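Local structure of phosphinothricin N-acetyltransferase (Brucella ovis, 5DWM) at residues R51-L63 with V71-R83. The protein probably transfers an acetyl group from acetyl-CoA to an amine, perhaps that of phosphinothricin, as a GNAT-family N-acetyltransferase. Residues are numbered along the deposited sequence; the frame is centred on the assembly and turned at random.
Sequences RFAAFADQGFPIL and VLGYAYASYFRVR. Unlike the reference sequence in segment 51-63: G59 (reference Ser).
With chi1 of 67°, CG of Y76 sits between its backbone N and carbonyl carbon, and CG of F55 lies anti to its carbonyl carbon (chi1 -62°); so placed, the two rings overlap in an offset stack, F55 CE2 lying 3.4 Å from Y76 CE1. This is the GNAT fold, where helix 45-58 packs on the antiparallel hairpin of strands 62-67 and 70-79. F52 completes the aromatic cluster. It turns its edge to the face of Y74 and also touches I23 of helix 20-33 and the ring of F15.

G59 ends the helix in a Schellman motif, with positive phi, and the chain turns into the hairpin. There L63 and A75 form a hydrogen-bonded pair. L63 N reaches A75 O at 2.8 Å in a nearly straight bond, and A75 N returns to L63 O at 2.9 Å. The bond from A77 N to P61 O is weak. The side chains of L63 and A75 lie on the face of the sheet away from Y76. A75 packs on I94, a residue of the acetyl-CoA site, which has no ligand in this chain. L63 packs on helix 105-119, as does P61, just before the strand.

F60 lies over the backbone of A77 and S78. S78 CA stands over the centre of the F60 ring, a CH-pi contact at 3.5 Å. The edge of the F60 ring points at the face of Y79, planes at 83°. A77 O is buried beside F60 without a hydrogen-bond partner. Two waters join Q58 to Y79. One donates to Q58 OE1 and accepts from Y79 N; the other donates to Q58 O and to Y79 OH, its O atom 3.0 Å from Y79 OH.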
loop_
_atom_site.group_PDB
_atom_site.type_symbol
_atom_site.label_atom_id
_atom_site.label_comp_id
_atom_site.label_asym_id
_atom_site.label_seq_id
_atom_site.Cartn_x
_atom_site.Cartn_y
_atom_site.Cartn_z
ATOM N N ARG A 51 -2.242 -12.143 13.939
ATOM C CA ARG A 51 -2.102 -10.814 13.346
ATOM C C ARG A 51 -1.908 -9.755 14.421
ATOM O O ARG A 51 -1.032 -8.886 14.309
ATOM C CB ARG A 51 -3.341 -10.475 12.519
ATOM C CG ARG A 51 -3.498 -11.296 11.252
ATOM C CD ARG A 51 -4.768 -10.903 10.502
ATOM N NE ARG A 51 -4.971 -11.772 9.343
ATOM C CZ ARG A 51 -5.954 -11.630 8.458
ATOM N NH1 ARG A 51 -6.839 -10.646 8.583
ATOM N NH2 ARG A 51 -6.054 -12.477 7.449
ATOM N N PHE A 52 -2.725 -9.816 15.476
ATOM C CA PHE A 52 -2.659 -8.809 16.527
ATOM C C PHE A 52 -1.376 -8.939 17.341
ATOM O O PHE A 52 -0.791 -7.931 17.750
ATOM C CB PHE A 52 -3.905 -8.899 17.414
ATOM C CG PHE A 52 -5.104 -8.177 16.853
ATOM C CD1 PHE A 52 -5.409 -8.252 15.507
ATOM C CD2 PHE A 52 -5.922 -7.414 17.673
ATOM C CE1 PHE A 52 -6.498 -7.584 14.989
ATOM C CE2 PHE A 52 -7.015 -6.749 17.158
ATOM C CZ PHE A 52 -7.304 -6.831 15.820
ATOM N N ALA A 53 -0.908 -10.167 17.569
ATOM C CA ALA A 53 0.362 -10.343 18.266
ATOM C C ALA A 53 1.512 -9.722 17.476
ATOM O O ALA A 53 2.446 -9.156 18.063
ATOM C CB ALA A 53 0.622 -11.826 18.524
ATOM N N ALA A 54 1.449 -9.800 16.141
ATOM C CA ALA A 54 2.479 -9.175 15.313
ATOM C C ALA A 54 2.437 -7.655 15.426
ATOM O O ALA A 54 3.483 -7.016 15.585
ATOM C CB ALA A 54 2.359 -9.638 13.858
ATOM N N PHE A 55 1.239 -7.057 15.373
ATOM C CA PHE A 55 1.133 -5.607 15.550
ATOM C C PHE A 55 1.704 -5.176 16.892
ATOM O O PHE A 55 2.438 -4.186 16.974
ATOM C CB PHE A 55 -0.323 -5.161 15.452
ATOM C CG PHE A 55 -0.958 -5.430 14.126
ATOM C CD1 PHE A 55 -0.256 -5.236 12.944
ATOM C CD2 PHE A 55 -2.270 -5.872 14.061
ATOM C CE1 PHE A 55 -0.853 -5.482 11.723
ATOM C CE2 PHE A 55 -2.871 -6.119 12.848
ATOM C CZ PHE A 55 -2.160 -5.923 11.674
ATOM N N ALA A 56 1.393 -5.925 17.951
ATOM C CA ALA A 56 1.896 -5.589 19.281
ATOM C C ALA A 56 3.410 -5.728 19.346
ATOM O O ALA A 56 4.091 -4.890 19.955
ATOM C CB ALA A 56 1.232 -6.479 20.330
ATOM N N ASP A 57 3.954 -6.784 18.733
ATOM C CA ASP A 57 5.405 -6.963 18.716
ATOM C C ASP A 57 6.098 -5.800 18.024
ATOM O O ASP A 57 7.214 -5.427 18.405
ATOM C CB ASP A 57 5.763 -8.275 18.011
ATOM C CG ASP A 57 5.368 -9.501 18.812
ATOM O OD1 ASP A 57 5.041 -9.358 20.008
ATOM O OD2 ASP A 57 5.397 -10.615 18.243
ATOM N N GLN A 58 5.460 -5.217 17.006
ATOM C CA GLN A 58 6.032 -4.063 16.320
ATOM C C GLN A 58 5.941 -2.787 17.144
ATOM O O GLN A 58 6.637 -1.813 16.831
ATOM C CB GLN A 58 5.333 -3.844 14.979
ATOM C CG GLN A 58 5.636 -4.891 13.930
ATOM C CD GLN A 58 4.792 -4.703 12.691
ATOM O OE1 GLN A 58 3.564 -4.757 12.751
ATOM N NE2 GLN A 58 5.442 -4.461 11.562
ATOM N N GLY A 59 5.115 -2.768 18.183
ATOM C CA GLY A 59 4.958 -1.605 19.029
ATOM C C GLY A 59 3.720 -0.767 18.787
ATOM O O GLY A 59 3.594 0.307 19.390
ATOM N N PHE A 60 2.796 -1.227 17.942
ATOM C CA PHE A 60 1.643 -0.425 17.573
ATOM C C PHE A 60 0.529 -0.566 18.603
ATOM O O PHE A 60 0.357 -1.632 19.202
ATOM C CB PHE A 60 1.112 -0.861 16.209
ATOM C CG PHE A 60 1.968 -0.407 15.057
ATOM C CD1 PHE A 60 1.997 0.927 14.693
ATOM C CD2 PHE A 60 2.742 -1.307 14.339
ATOM C CE1 PHE A 60 2.794 1.367 13.640
ATOM C CE2 PHE A 60 3.542 -0.876 13.275
ATOM C CZ PHE A 60 3.560 0.465 12.929
ATOM N N PRO A 61 -0.246 0.493 18.812
ATOM C CA PRO A 61 -1.377 0.415 19.739
ATOM C C PRO A 61 -2.545 -0.340 19.130
ATOM O O PRO A 61 -2.805 -0.277 17.924
ATOM C CB PRO A 61 -1.755 1.885 19.949
ATOM C CG PRO A 61 -1.347 2.550 18.692
ATOM C CD PRO A 61 -0.073 1.851 18.264
ATOM N N ILE A 62 -3.253 -1.060 19.997
ATOM C CA ILE A 62 -4.451 -1.808 19.635
ATOM C C ILE A 62 -5.486 -1.493 20.698
ATOM O O ILE A 62 -5.247 -1.742 21.886
ATOM C CB ILE A 62 -4.205 -3.327 19.578
ATOM C CG1 ILE A 62 -2.996 -3.668 18.703
ATOM C CG2 ILE A 62 -5.438 -4.030 19.060
ATOM C CD1 ILE A 62 -2.582 -5.130 18.803
ATOM N N LEU A 63 -6.624 -0.951 20.275
ATOM C CA LEU A 63 -7.620 -0.409 21.181
ATOM C C LEU A 63 -8.966 -1.088 20.977
ATOM O O LEU A 63 -9.305 -1.521 19.872
ATOM C CB LEU A 63 -7.792 1.086 20.936
ATOM C CG LEU A 63 -6.531 1.935 21.046
ATOM C CD1 LEU A 63 -6.872 3.361 20.657
ATOM C CD2 LEU A 63 -5.964 1.871 22.462
ATOM N N VAL A 71 -17.330 -5.869 23.998
ATOM C CA VAL A 71 -16.494 -5.123 23.061
ATOM C C VAL A 71 -17.335 -4.763 21.843
ATOM O O VAL A 71 -17.884 -5.646 21.174
ATOM C CB VAL A 71 -15.250 -5.926 22.665
ATOM C CG1 VAL A 71 -14.614 -5.350 21.391
ATOM C CG2 VAL A 71 -14.261 -5.928 23.820
ATOM N N LEU A 72 -17.445 -3.465 21.562
ATOM C CA LEU A 72 -18.296 -2.964 20.491
ATOM C C LEU A 72 -17.521 -2.570 19.244
ATOM O O LEU A 72 -18.138 -2.327 18.198
ATOM C CB LEU A 72 -19.096 -1.752 20.974
ATOM C CG LEU A 72 -19.975 -1.995 22.203
ATOM C CD1 LEU A 72 -20.780 -0.761 22.505
ATOM C CD2 LEU A 72 -20.884 -3.181 21.960
ATOM N N GLY A 73 -16.201 -2.485 19.324
ATOM C CA GLY A 73 -15.400 -2.112 18.172
ATOM C C GLY A 73 -13.945 -2.127 18.571
ATOM O O GLY A 73 -13.606 -2.225 19.753
ATOM N N TYR A 74 -13.082 -2.040 17.562
ATOM C CA TYR A 74 -11.651 -2.049 17.807
ATOM C C TYR A 74 -10.951 -1.197 16.757
ATOM O O TYR A 74 -11.498 -0.910 15.687
ATOM C CB TYR A 74 -11.074 -3.475 17.846
ATOM C CG TYR A 74 -11.132 -4.209 16.523
ATOM C CD1 TYR A 74 -12.249 -4.948 16.170
ATOM C CD2 TYR A 74 -10.065 -4.164 15.628
ATOM C CE1 TYR A 74 -12.313 -5.626 14.970
ATOM C CE2 TYR A 74 -10.114 -4.840 14.414
ATOM C CZ TYR A 74 -11.248 -5.569 14.090
ATOM O OH TYR A 74 -11.317 -6.247 12.888
ATOM N N ALA A 75 -9.732 -0.785 17.087
ATOM C CA ALA A 75 -8.923 0.020 16.192
ATOM C C ALA A 75 -7.460 -0.311 16.430
ATOM O O ALA A 75 -7.051 -0.600 17.558
ATOM C CB ALA A 75 -9.157 1.521 16.399
ATOM N N TYR A 76 -6.673 -0.265 15.364
ATOM C CA TYR A 76 -5.238 -0.428 15.523
ATOM C C TYR A 76 -4.530 0.380 14.447
ATOM O O TYR A 76 -5.143 0.856 13.487
ATOM C CB TYR A 76 -4.811 -1.906 15.513
ATOM C CG TYR A 76 -5.013 -2.608 14.195
ATOM C CD1 TYR A 76 -4.069 -2.500 13.173
ATOM C CD2 TYR A 76 -6.148 -3.375 13.964
ATOM C CE1 TYR A 76 -4.246 -3.143 11.965
ATOM C CE2 TYR A 76 -6.333 -4.025 12.755
ATOM C CZ TYR A 76 -5.383 -3.900 11.756
ATOM O OH TYR A 76 -5.569 -4.548 10.548
ATOM N N ALA A 77 -3.228 0.546 14.636
ATOM C CA ALA A 77 -2.359 1.139 13.638
ATOM C C ALA A 77 -1.291 0.134 13.238
ATOM O O ALA A 77 -0.997 -0.819 13.964
ATOM C CB ALA A 77 -1.709 2.416 14.164
ATOM N N SER A 78 -0.745 0.341 12.045
ATOM C CA SER A 78 0.324 -0.494 11.501
ATOM C C SER A 78 1.043 0.325 10.434
ATOM O O SER A 78 0.674 1.465 10.155
ATOM C CB SER A 78 -0.235 -1.803 10.931
ATOM O OG SER A 78 -1.181 -1.542 9.904
ATOM N N TYR A 79 2.067 -0.263 9.823
ATOM C CA TYR A 79 2.733 0.421 8.723
ATOM C C TYR A 79 1.891 0.354 7.456
ATOM O O TYR A 79 1.217 -0.648 7.190
ATOM C CB TYR A 79 4.117 -0.176 8.447
ATOM C CG TYR A 79 5.127 0.137 9.519
ATOM C CD1 TYR A 79 5.497 1.452 9.788
ATOM C CD2 TYR A 79 5.715 -0.880 10.260
ATOM C CE1 TYR A 79 6.416 1.742 10.781
ATOM C CE2 TYR A 79 6.628 -0.604 11.251
ATOM C CZ TYR A 79 6.978 0.706 11.508
ATOM O OH TYR A 79 7.894 0.970 12.491
ATOM N N PHE A 80 1.933 1.437 6.674
ATOM C CA PHE A 80 1.463 1.375 5.291
ATOM C C PHE A 80 2.369 0.467 4.468
ATOM O O PHE A 80 1.906 -0.498 3.842
ATOM C CB PHE A 80 1.413 2.788 4.695
ATOM C CG PHE A 80 1.229 2.816 3.207
ATOM C CD1 PHE A 80 0.044 2.405 2.631
ATOM C CD2 PHE A 80 2.258 3.253 2.376
ATOM C CE1 PHE A 80 -0.117 2.426 1.242
ATOM C CE2 PHE A 80 2.111 3.278 0.998
ATOM C CZ PHE A 80 0.920 2.863 0.429
ATOM N N ARG A 81 3.668 0.765 4.475
ATOM C CA ARG A 81 4.718 -0.064 3.902
ATOM C C ARG A 81 5.926 -0.004 4.832
ATOM O O ARG A 81 6.070 0.930 5.625
ATOM C CB ARG A 81 5.063 0.407 2.486
ATOM C CG ARG A 81 3.937 0.085 1.529
ATOM C CD ARG A 81 4.244 0.365 0.081
ATOM N NE ARG A 81 3.235 -0.293 -0.739
ATOM C CZ ARG A 81 3.263 -0.360 -2.064
ATOM N NH1 ARG A 81 4.251 0.215 -2.733
ATOM N NH2 ARG A 81 2.296 -0.994 -2.715
ATOM N N VAL A 82 6.801 -1.011 4.740
ATOM C CA VAL A 82 7.795 -1.237 5.791
ATOM C C VAL A 82 9.190 -0.692 5.489
ATOM O O VAL A 82 10.045 -0.697 6.389
ATOM C CB VAL A 82 7.874 -2.718 6.212
ATOM C CG1 VAL A 82 6.504 -3.202 6.725
ATOM C CG2 VAL A 82 8.375 -3.561 5.052
ATOM N N ARG A 83 9.458 -0.214 4.282
ATOM C CA ARG A 83 10.797 0.269 3.967
ATOM C C ARG A 83 11.134 1.492 4.828
ATOM O O ARG A 83 10.244 2.260 5.202
ATOM C CB ARG A 83 10.923 0.612 2.479
ATOM C CG ARG A 83 10.667 -0.561 1.518
ATOM C CD ARG A 83 11.445 -1.823 1.897
ATOM N NE ARG A 83 11.274 -2.879 0.898
ATOM C CZ ARG A 83 11.618 -4.154 1.076
ATOM N NH1 ARG A 83 12.157 -4.550 2.218
ATOM N NH2 ARG A 83 11.414 -5.036 0.108
HETATM O O HOH W 1 2.798 -3.041 10.358
HETATM O O HOH W 2 8.018 -1.335 14.480
#